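Local coordinates for VAO-type flavoprotein oxidase VAO615 (Myceliophthora thermophila, PDB 6F72), which probably acts as a flavoprotein oxidase on a still unidentified substrate, using a bicovalently bound FAD that, once reduced, reacts rapidly with molecular oxygen, at residues M505-T510 against H522-W527. Residues are numbered along the deposited sequence; the frame is centred on the assembly and turned at random.
Sequences MMDAAT and HLYANW. With NAG (2-acetamido-2-deoxy-beta-D-glucopyranose), chain G.
A first torsion of 172° carries the Y524 ring out beside its own carbonyl carbon and toward helix 488-508, while D507, near that helix's C-terminal end, holds CG beside its backbone N and opposite the carbonyl carbon, and reaches back from the opposite direction. They meet through a short side-chain hydrogen bond that ties the end of the helix to the loop before helix 527-532, a loop within the berberine-like region of this VAO-type flavoprotein. Y524 OH donates to D507 OD2 at 2.5 Å. The hydroxyl comes in on the syn side of OD2, 25° out of the carboxylate plane, and the carboxylate oxygen lies at the edge of the ring, near its plane. Carboxylate and ring are turned steeply against each other, 76° between planes, so the two groups do not stack.

OD2 has a second donor: water 1 gives it a hydrogen bond of 2.7 Å. The same water accepts from N526 ND2 at 3.1 Å, adding a bridged link to the direct one. The other carboxylate oxygen, OD1, ties the helix to strand 412-419 through a salt bridge to R416 NH1, and takes a hydrogen bond from Q503 NE2 one turn back on its own helix, so both oxygens are gripped and the group is unlikely to turn. The arginine would be expected to stabilise the carboxylate charge. Were D507 an alanine, the Y524 hydroxyl would probably be left without this acceptor and R416 NH1 would lose this carboxylate.

Y524 also opens a type I beta turn running to W527, which folds the backbone N of N526 back over the centre of one ring face, 4.0 Å above it. Three residues after D507, T510 OG1 donates back to M506 O from somewhat outside the carbonyl plane, at 2.7 Å.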
loop_
_atom_site.group_PDB
_atom_site.type_symbol
_atom_site.label_atom_id
_atom_site.label_comp_id
_atom_site.label_asym_id
_atom_site.label_seq_id
_atom_site.Cartn_x
_atom_site.Cartn_y
_atom_site.Cartn_z
ATOM N N MET A 505 19.065 -8.872 4.680
ATOM C CA MET A 505 19.159 -10.335 4.556
ATOM C C MET A 505 18.312 -10.793 3.375
ATOM O O MET A 505 18.764 -11.600 2.562
ATOM C CB MET A 505 18.740 -11.074 5.833
ATOM C CG MET A 505 18.704 -12.593 5.672
ATOM S SD MET A 505 18.367 -13.562 7.155
ATOM C CE MET A 505 16.589 -13.405 7.297
ATOM N N MET A 506 17.088 -10.260 3.298
ATOM C CA MET A 506 16.172 -10.514 2.182
ATOM C C MET A 506 16.775 -10.090 0.846
ATOM O O MET A 506 16.662 -10.820 -0.147
ATOM C CB MET A 506 14.834 -9.783 2.400
ATOM C CG MET A 506 13.992 -10.332 3.543
ATOM S SD MET A 506 12.781 -9.154 4.175
ATOM C CE MET A 506 11.786 -8.907 2.706
ATOM N N ASP A 507 17.415 -8.915 0.838
ATOM C CA ASP A 507 18.020 -8.333 -0.365
ATOM C C ASP A 507 19.129 -9.214 -0.919
ATOM O O ASP A 507 19.117 -9.577 -2.092
ATOM C CB ASP A 507 18.592 -6.942 -0.064
ATOM C CG ASP A 507 17.523 -5.889 0.160
ATOM O OD1 ASP A 507 16.308 -6.197 0.113
ATOM O OD2 ASP A 507 17.929 -4.734 0.396
ATOM N N ALA A 508 20.080 -9.553 -0.056
ATOM C CA ALA A 508 21.230 -10.383 -0.401
ATOM C C ALA A 508 20.839 -11.780 -0.909
ATOM O O ALA A 508 21.529 -12.342 -1.782
ATOM C CB ALA A 508 22.175 -10.489 0.796
ATOM N N ALA A 509 19.744 -12.332 -0.373
ATOM C CA ALA A 509 19.279 -13.669 -0.791
ATOM C C ALA A 509 18.605 -13.716 -2.165
ATOM O O ALA A 509 18.330 -14.810 -2.691
ATOM C CB ALA A 509 18.365 -14.275 0.252
ATOM N N THR A 510 18.329 -12.539 -2.738
ATOM C CA THR A 510 17.575 -12.447 -3.986
ATOM C C THR A 510 18.151 -11.383 -4.958
ATOM O O THR A 510 17.505 -10.354 -5.206
ATOM C CB THR A 510 16.072 -12.185 -3.705
ATOM O OG1 THR A 510 15.943 -11.092 -2.783
ATOM C CG2 THR A 510 15.361 -13.441 -3.143
ATOM N N HIS A 522 10.633 2.493 6.784
ATOM C CA HIS A 522 11.081 3.892 6.622
ATOM C C HIS A 522 12.555 4.180 6.932
ATOM O O HIS A 522 13.071 5.237 6.546
ATOM C CB HIS A 522 10.232 4.814 7.492
ATOM C CG HIS A 522 10.460 4.628 8.960
ATOM N ND1 HIS A 522 10.681 5.686 9.819
ATOM C CD2 HIS A 522 10.501 3.505 9.722
ATOM C CE1 HIS A 522 10.829 5.222 11.049
ATOM N NE2 HIS A 522 10.722 3.905 11.015
ATOM N N LEU A 523 13.208 3.282 7.674
ATOM C CA LEU A 523 14.628 3.437 8.010
ATOM C C LEU A 523 15.563 2.685 7.053
ATOM O O LEU A 523 16.794 2.854 7.129
ATOM C CB LEU A 523 14.903 3.023 9.451
ATOM C CG LEU A 523 14.123 3.682 10.594
ATOM C CD1 LEU A 523 14.322 2.838 11.852
ATOM C CD2 LEU A 523 14.516 5.142 10.825
ATOM N N TYR A 524 14.984 1.881 6.148
ATOM C CA TYR A 524 15.751 1.095 5.152
ATOM C C TYR A 524 16.681 1.987 4.336
ATOM O O TYR A 524 16.239 2.914 3.657
ATOM C CB TYR A 524 14.786 0.305 4.257
ATOM C CG TYR A 524 15.408 -0.409 3.074
ATOM C CD1 TYR A 524 16.429 -1.348 3.250
ATOM C CD2 TYR A 524 14.950 -0.168 1.768
ATOM C CE1 TYR A 524 16.991 -2.000 2.158
ATOM C CE2 TYR A 524 15.498 -0.835 0.679
ATOM C CZ TYR A 524 16.516 -1.744 0.884
ATOM O OH TYR A 524 17.085 -2.411 -0.190
ATOM N N ALA A 525 17.971 1.703 4.421
ATOM C CA ALA A 525 19.005 2.622 3.963
ATOM C C ALA A 525 19.127 2.722 2.438
ATOM O O ALA A 525 19.415 3.808 1.932
ATOM C CB ALA A 525 20.349 2.255 4.584
ATOM N N ASN A 526 18.916 1.595 1.741
ATOM C CA ASN A 526 19.139 1.474 0.280
ATOM C C ASN A 526 17.856 1.770 -0.539
ATOM O O ASN A 526 17.699 1.272 -1.674
ATOM C CB ASN A 526 19.737 0.087 -0.080
ATOM C CG ASN A 526 20.298 0.026 -1.514
ATOM O OD1 ASN A 526 20.836 1.012 -2.028
ATOM N ND2 ASN A 526 20.166 -1.136 -2.165
ATOM N N TRP A 527 16.965 2.597 0.019
ATOM C CA TRP A 527 15.659 2.883 -0.594
ATOM C C TRP A 527 15.742 3.398 -2.034
ATOM O O TRP A 527 14.952 2.975 -2.865
ATOM C CB TRP A 527 14.805 3.852 0.263
ATOM C CG TRP A 527 15.446 5.183 0.466
ATOM C CD1 TRP A 527 16.319 5.525 1.456
ATOM C CD2 TRP A 527 15.277 6.352 -0.338
ATOM N NE1 TRP A 527 16.716 6.827 1.319
ATOM C CE2 TRP A 527 16.090 7.365 0.225
ATOM C CE3 TRP A 527 14.519 6.647 -1.484
ATOM C CZ2 TRP A 527 16.171 8.659 -0.316
ATOM C CZ3 TRP A 527 14.604 7.936 -2.029
ATOM C CH2 TRP A 527 15.423 8.927 -1.435
HETATM C C1 NAG G . 20.335 -17.915 7.006
HETATM C C2 NAG G . 21.054 -17.017 5.977
HETATM C C3 NAG G . 22.596 -17.048 6.066
HETATM C C4 NAG G . 23.124 -17.135 7.506
HETATM C C5 NAG G . 22.431 -18.307 8.215
HETATM C C6 NAG G . 22.937 -18.556 9.635
HETATM C C7 NAG G . 19.969 -16.643 3.766
HETATM C C8 NAG G . 19.615 -17.311 2.469
HETATM N N2 NAG G . 20.608 -17.426 4.649
HETATM O O3 NAG G . 23.157 -15.885 5.451
HETATM O O4 NAG G . 24.558 -17.241 7.530
HETATM O O5 NAG G . 21.022 -18.021 8.265
HETATM O O6 NAG G . 22.481 -17.511 10.505
HETATM O O7 NAG G . 19.687 -15.468 3.967
HETATM O O HOH W 1 19.344 -4.089 -1.868
#